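Local coordinates for tyrocidine synthetase 3 (Brevibacillus brevis, PDB 2JGP), which probably catalyses peptide bond formation in nonribosomal synthesis of the antibiotic tyrocidine, joining intermediates carried on peptidyl carrier domains, at residues Gln103-Ile108 with Ile117-Pro122; Ala199-Val204 with His221-Asp226. All blocks are in the same frame, centred on the assembly; numbering follows the deposited sequence.

Contact 1: Gln103-Ile108 with Ile117-Pro122; sequences QKRMYI and ISYNMP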
loop_
_atom_site.group_PDB
_atom_site.type_symbol
_atom_site.label_atom_id
_atom_site.label_comp_id
_atom_site.label_asym_id
_atom_site.label_seq_id
_atom_site.Cartn_x
_atom_site.Cartn_y
_atom_site.Cartn_z
ATOM N N GLN A 103 -1.311 0.627 -14.246
ATOM C CA GLN A 103 -2.335 0.980 -15.239
ATOM C C GLN A 103 -2.313 0.054 -16.457
ATOM O O GLN A 103 -3.369 -0.303 -17.000
ATOM C CB GLN A 103 -2.131 2.406 -15.727
ATOM C CG GLN A 103 -2.588 3.493 -14.781
ATOM C CD GLN A 103 -2.375 4.873 -15.369
ATOM O OE1 GLN A 103 -1.351 5.138 -16.001
ATOM N NE2 GLN A 103 -3.347 5.754 -15.178
ATOM N N LYS A 104 -1.115 -0.309 -16.910
ATOM C CA LYS A 104 -0.984 -1.162 -18.090
ATOM C C LYS A 104 -1.668 -2.509 -17.864
ATOM O O LYS A 104 -2.392 -2.995 -18.732
ATOM C CB LYS A 104 0.483 -1.372 -18.460
ATOM C CG LYS A 104 0.687 -2.182 -19.745
ATOM C CD LYS A 104 2.124 -2.143 -20.200
ATOM C CE LYS A 104 2.315 -2.870 -21.510
ATOM N NZ LYS A 104 3.698 -2.712 -22.018
ATOM N N ARG A 105 -1.436 -3.100 -16.695
ATOM C CA ARG A 105 -2.034 -4.390 -16.345
ATOM C C ARG A 105 -3.558 -4.302 -16.271
ATOM O O ARG A 105 -4.262 -5.164 -16.803
ATOM C CB ARG A 105 -1.465 -4.900 -15.017
ATOM C CG ARG A 105 -2.156 -6.158 -14.496
ATOM C CD ARG A 105 -1.275 -6.977 -13.574
ATOM N NE ARG A 105 -1.754 -8.361 -13.505
ATOM C CZ ARG A 105 -2.737 -8.796 -12.715
ATOM N NH1 ARG A 105 -3.370 -7.966 -11.888
ATOM N NH2 ARG A 105 -3.089 -10.076 -12.749
ATOM N N MET A 106 -4.064 -3.259 -15.616
ATOM C CA MET A 106 -5.505 -3.048 -15.503
ATOM C C MET A 106 -6.146 -2.844 -16.869
ATOM O O MET A 106 -7.200 -3.412 -17.145
ATOM C CB MET A 106 -5.821 -1.851 -14.596
ATOM C CG MET A 106 -5.521 -2.089 -13.136
ATOM S SD MET A 106 -5.945 -0.636 -12.156
ATOM C CE MET A 106 -5.358 -1.136 -10.544
ATOM N N TYR A 107 -5.508 -2.046 -17.724
ATOM C CA TYR A 107 -6.028 -1.813 -19.076
ATOM C C TYR A 107 -6.168 -3.116 -19.858
ATOM O O TYR A 107 -7.228 -3.401 -20.421
ATOM C CB TYR A 107 -5.135 -0.844 -19.862
ATOM C CG TYR A 107 -5.732 -0.481 -21.200
ATOM C CD1 TYR A 107 -6.637 0.573 -21.321
ATOM C CD2 TYR A 107 -5.436 -1.226 -22.339
ATOM C CE1 TYR A 107 -7.205 0.894 -22.547
ATOM C CE2 TYR A 107 -5.993 -0.912 -23.566
ATOM C CZ TYR A 107 -6.883 0.146 -23.664
ATOM O OH TYR A 107 -7.435 0.442 -24.894
ATOM N N ILE A 108 -5.086 -3.891 -19.888
ATOM C CA ILE A 108 -5.040 -5.154 -20.630
ATOM C C ILE A 108 -6.079 -6.145 -20.104
ATOM O O ILE A 108 -6.780 -6.789 -20.885
ATOM C CB ILE A 108 -3.635 -5.796 -20.554
ATOM C CG1 ILE A 108 -2.618 -4.947 -21.318
ATOM C CG2 ILE A 108 -3.652 -7.206 -21.131
ATOM C CD1 ILE A 108 -1.190 -5.373 -21.095
ATOM N N ILE A 117 -16.856 -5.698 -13.334
ATOM C CA ILE A 117 -16.788 -4.571 -12.397
ATOM C C ILE A 117 -15.701 -4.769 -11.330
ATOM O O ILE A 117 -15.724 -4.124 -10.280
ATOM C CB ILE A 117 -18.162 -4.314 -11.709
ATOM C CG1 ILE A 117 -18.576 -5.499 -10.822
ATOM C CG2 ILE A 117 -19.237 -4.046 -12.758
ATOM C CD1 ILE A 117 -19.837 -5.254 -10.022
ATOM N N SER A 118 -14.741 -5.648 -11.607
ATOM C CA SER A 118 -13.703 -5.978 -10.628
ATOM C C SER A 118 -12.758 -4.812 -10.321
ATOM O O SER A 118 -12.189 -4.766 -9.237
ATOM C CB SER A 118 -12.898 -7.190 -11.099
ATOM O OG SER A 118 -11.900 -7.541 -10.155
ATOM N N TYR A 119 -12.595 -3.882 -11.264
ATOM C CA TYR A 119 -11.772 -2.686 -11.043
ATOM C C TYR A 119 -12.592 -1.449 -10.661
ATOM O O TYR A 119 -12.073 -0.333 -10.652
ATOM C CB TYR A 119 -10.916 -2.374 -12.271
ATOM C CG TYR A 119 -9.805 -3.369 -12.515
ATOM C CD1 TYR A 119 -9.645 -3.974 -13.755
ATOM C CD2 TYR A 119 -8.902 -3.692 -11.506
ATOM C CE1 TYR A 119 -8.616 -4.888 -13.981
ATOM C CE2 TYR A 119 -7.880 -4.602 -11.718
ATOM C CZ TYR A 119 -7.738 -5.192 -12.953
ATOM O OH TYR A 119 -6.718 -6.092 -13.156
ATOM N N ASN A 120 -13.868 -1.642 -10.353
ATOM C CA ASN A 120 -14.674 -0.561 -9.798
ATOM C C ASN A 120 -14.294 -0.290 -8.345
ATOM O O ASN A 120 -13.811 -1.176 -7.639
ATOM C CB ASN A 120 -16.162 -0.882 -9.904
ATOM C CG ASN A 120 -16.651 -0.861 -11.333
ATOM O OD1 ASN A 120 -16.114 -1.565 -12.191
ATOM N ND2 ASN A 120 -17.661 -0.037 -11.605
ATOM N N MET A 121 -14.513 0.951 -7.920
ATOM C CA MET A 121 -14.264 1.377 -6.558
ATOM C C MET A 121 -15.492 2.120 -6.040
ATOM O O MET A 121 -15.451 3.339 -5.867
ATOM C CB MET A 121 -13.061 2.318 -6.524
ATOM C CG MET A 121 -11.770 1.687 -6.983
ATOM S SD MET A 121 -10.409 2.864 -6.992
ATOM C CE MET A 121 -10.206 3.193 -5.245
ATOM N N PRO A 122 -16.599 1.398 -5.817
ATOM C CA PRO A 122 -17.818 2.050 -5.344
ATOM C C PRO A 122 -17.798 2.379 -3.851
ATOM O O PRO A 122 -17.215 1.638 -3.061
ATOM C CB PRO A 122 -18.898 1.008 -5.632
ATOM C CG PRO A 122 -18.189 -0.290 -5.556
ATOM C CD PRO A 122 -16.792 -0.047 -6.030
HETATM O O HOH W 1 -6.402 -7.595 -10.605
#

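Contact 2: Ala199-Val204 with His221-Asp226; sequences APLIRV and HHSISD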
loop_
_atom_site.group_PDB
_atom_site.type_symbol
_atom_site.label_atom_id
_atom_site.label_comp_id
_atom_site.label_asym_id
_atom_site.label_seq_id
_atom_site.Cartn_x
_atom_site.Cartn_y
_atom_site.Cartn_z
ATOM N N ALA A 199 -13.333 9.919 -20.531
ATOM C CA ALA A 199 -13.190 10.632 -19.273
ATOM C C ALA A 199 -14.451 11.474 -19.053
ATOM O O ALA A 199 -15.092 11.898 -20.019
ATOM C CB ALA A 199 -11.940 11.514 -19.294
ATOM N N PRO A 200 -14.835 11.699 -17.789
ATOM C CA PRO A 200 -14.192 11.279 -16.552
ATOM C C PRO A 200 -14.546 9.842 -16.155
ATOM O O PRO A 200 -15.692 9.404 -16.332
ATOM C CB PRO A 200 -14.760 12.260 -15.532
ATOM C CG PRO A 200 -16.138 12.516 -16.019
ATOM C CD PRO A 200 -16.068 12.463 -17.521
ATOM N N LEU A 201 -13.573 9.120 -15.613
ATOM C CA LEU A 201 -13.815 7.774 -15.096
ATOM C C LEU A 201 -14.285 7.824 -13.639
ATOM O O LEU A 201 -13.807 7.077 -12.784
ATOM C CB LEU A 201 -12.565 6.910 -15.249
ATOM C CG LEU A 201 -12.182 6.707 -16.714
ATOM C CD1 LEU A 201 -10.757 6.212 -16.846
ATOM C CD2 LEU A 201 -13.170 5.757 -17.396
ATOM N N ILE A 202 -15.232 8.719 -13.376
ATOM C CA ILE A 202 -15.886 8.811 -12.082
ATOM C C ILE A 202 -17.339 9.140 -12.357
ATOM O O ILE A 202 -17.643 9.903 -13.281
ATOM C CB ILE A 202 -15.229 9.877 -11.162
ATOM C CG1 ILE A 202 -15.922 9.915 -9.792
ATOM C CG2 ILE A 202 -15.260 11.258 -11.808
ATOM C CD1 ILE A 202 -15.127 10.640 -8.703
ATOM N N ARG A 203 -18.234 8.539 -11.580
ATOM C CA ARG A 203 -19.659 8.843 -11.689
ATOM C C ARG A 203 -20.265 8.958 -10.299
ATOM O O ARG A 203 -19.773 8.359 -9.335
ATOM C CB ARG A 203 -20.403 7.814 -12.550
ATOM C CG ARG A 203 -20.086 6.359 -12.267
ATOM C CD ARG A 203 -20.975 5.435 -13.101
ATOM N NE ARG A 203 -20.536 5.314 -14.496
ATOM C CZ ARG A 203 -20.071 4.204 -15.071
ATOM N NH1 ARG A 203 -19.977 3.066 -14.400
ATOM N NH2 ARG A 203 -19.699 4.228 -16.343
ATOM N N VAL A 204 -21.311 9.769 -10.204
ATOM C CA VAL A 204 -21.909 10.093 -8.921
ATOM C C VAL A 204 -23.428 10.084 -9.056
ATOM O O VAL A 204 -23.978 10.656 -9.998
ATOM C CB VAL A 204 -21.421 11.472 -8.424
ATOM C CG1 VAL A 204 -21.991 11.795 -7.037
ATOM C CG2 VAL A 204 -19.899 11.507 -8.391
ATOM N N HIS A 221 -12.921 4.199 -11.646
ATOM C CA HIS A 221 -12.165 3.064 -12.126
ATOM C C HIS A 221 -10.791 3.033 -11.458
ATOM O O HIS A 221 -10.152 4.067 -11.301
ATOM C CB HIS A 221 -12.027 3.111 -13.642
ATOM C CG HIS A 221 -11.576 1.815 -14.230
ATOM N ND1 HIS A 221 -10.245 1.489 -14.368
ATOM C CD2 HIS A 221 -12.276 0.745 -14.674
ATOM C CE1 HIS A 221 -10.142 0.283 -14.894
ATOM N NE2 HIS A 221 -11.360 -0.191 -15.091
ATOM N N HIS A 222 -10.346 1.839 -11.074
ATOM C CA HIS A 222 -9.114 1.698 -10.287
ATOM C C HIS A 222 -7.846 2.114 -11.046
ATOM O O HIS A 222 -6.795 2.299 -10.428
ATOM C CB HIS A 222 -8.957 0.261 -9.763
ATOM C CG HIS A 222 -8.303 0.182 -8.415
ATOM N ND1 HIS A 222 -7.176 0.908 -8.095
ATOM C CD2 HIS A 222 -8.625 -0.522 -7.303
ATOM C CE1 HIS A 222 -6.820 0.640 -6.850
ATOM N NE2 HIS A 222 -7.689 -0.215 -6.343
ATOM N N SER A 223 -7.939 2.261 -12.366
ATOM C CA SER A 223 -6.808 2.724 -13.189
ATOM C C SER A 223 -6.418 4.184 -12.934
ATOM O O SER A 223 -5.314 4.605 -13.292
ATOM C CB SER A 223 -7.120 2.545 -14.682
ATOM O OG SER A 223 -8.251 3.318 -15.056
ATOM N N ILE A 224 -7.318 4.958 -12.333
ATOM C CA ILE A 224 -7.058 6.382 -12.052
ATOM C C ILE A 224 -7.191 6.747 -10.567
ATOM O O ILE A 224 -7.254 7.923 -10.199
ATOM C CB ILE A 224 -7.927 7.304 -12.965
ATOM C CG1 ILE A 224 -9.423 6.993 -12.877
ATOM C CG2 ILE A 224 -7.487 7.160 -14.408
ATOM C CD1 ILE A 224 -10.069 7.378 -11.582
ATOM N N SER A 225 -7.202 5.737 -9.704
ATOM C CA SER A 225 -7.386 5.967 -8.277
ATOM C C SER A 225 -6.830 4.815 -7.442
ATOM O O SER A 225 -6.320 3.832 -7.985
ATOM C CB SER A 225 -8.871 6.185 -7.980
ATOM O OG SER A 225 -9.073 6.681 -6.677
ATOM N N ASP A 226 -6.886 4.983 -6.123
ATOM C CA ASP A 226 -6.623 3.911 -5.165
ATOM C C ASP A 226 -7.187 4.304 -3.796
ATOM O O ASP A 226 -7.810 5.369 -3.657
ATOM C CB ASP A 226 -5.123 3.507 -5.116
ATOM C CG ASP A 226 -4.208 4.612 -4.629
ATOM O OD1 ASP A 226 -4.701 5.639 -4.117
ATOM O OD2 ASP A 226 -2.968 4.428 -4.745
#

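Contact 1: Gln103-Ile108 with Ile117-Pro122
Met106 lays its CG methylene over one face of the Tyr119 ring, 3.7 Å above the plane and shifted toward the rim on the CE2 and CZ side. Measured to the ring centroid, CG stands 20° off the normal, which qualifies as a CH-pi contact. The sulfur follows over the same ring, with SD 4.7 Å from the centroid of Tyr119. With CG of Met106 anti to its carbonyl carbon (chi1 -70°) and the chain extended beyond, SD stays above the face and CE passes beyond the ring's rim; Met106 also touches His222 and Met370. At the phenol end the link is looser: Tyr119 OH is 4.0 Å from Arg105 NH1, and a water lies between them, 3.0 Å from the hydroxyl and only weakly bonded to the guanidinium, whose plane is nearly perpendicular to the ring. A type I beta turn from Ile117 to Asn120, closed by Asn120 N to Ile117 O at 3.1 Å, presents the tyrosine to the helix. This Met-aromatic contact joins helix 101-113 of the condensation domain to the loop leading into strand 123-129, beside the HHxxxDG motif to which His222 belongs.

Contact 2: Ala199-Val204 with His221-Asp226
Leu201 meets Ile224 and His221 in a buried apolar contact. Its CB sits 3.9 Å from Ile224 CG1 and 4.2 Å from His221 CB, while its CD1 branch approaches Ile224 CG2 at 4.2 Å, and the two aliphatic chains cross at a slant. Ile224 turns CG1 into the position between its backbone N and carbonyl carbon (chi1 55°), and this carries that branch to Leu201 CB. A single backbone bond accompanies the packing: His221 N donates to Leu201 O over 3.2 Å, with an N-H...O angle of 150°. Leu201 is the centre of an inverse gamma turn, directly ahead of strand 202-210. The other partner leaves strand 213-220, so the bond joins neighbouring antiparallel strands where one begins and the other ends.

Residues 221-226, HHSISD, form the start of the HHxxxDG signature of condensation domains, whose second histidine is His222. Although His221 CB faces Leu201, its ring swings away and is held within the motif. Ser223 N donates to His221 ND1 at 3.1 Å, from outside the ring plane, and Ser223 OG lies 2.8 Å from the same ND1 in a hydrogen bond of undecided direction. On the far side of the imidazole, NE2 bonds to Asp110, so both ring nitrogens are engaged, which should fix the ring's rotation.

Further out, Phe154 of strand 152-157 touches Leu201, Ser223 and Ile224, so a third strand borders the pair. Asp226 occupies the N-cap of helix 227-241; its carboxylate also forms a salt bridge with Arg359 and accepts from the backbone N atoms of Phe371 and Val372, just before strand 373-379.

Contact 1 is partly buried, with water reaching the polar end of its aromatic pair, whereas every touching residue of contact 2 is buried. The first has no direct hydrogen bond and rests on a thioether chain and helix backbone against a phenol ring; the second combines aliphatic packing with a main-chain hydrogen bond. They share no helix or strand, yet their centres lie about 9 Å apart and they meet at the histidine motif. Tyr119 O is 2.8 Å from His222 N, probably a hydrogen bond, and Gln103 NE2 probably bonds to Ser223 O. Met106 SD also packs 3.5 Å from Ser223 N. Segment 221-226 thus touches both segments of contact 1.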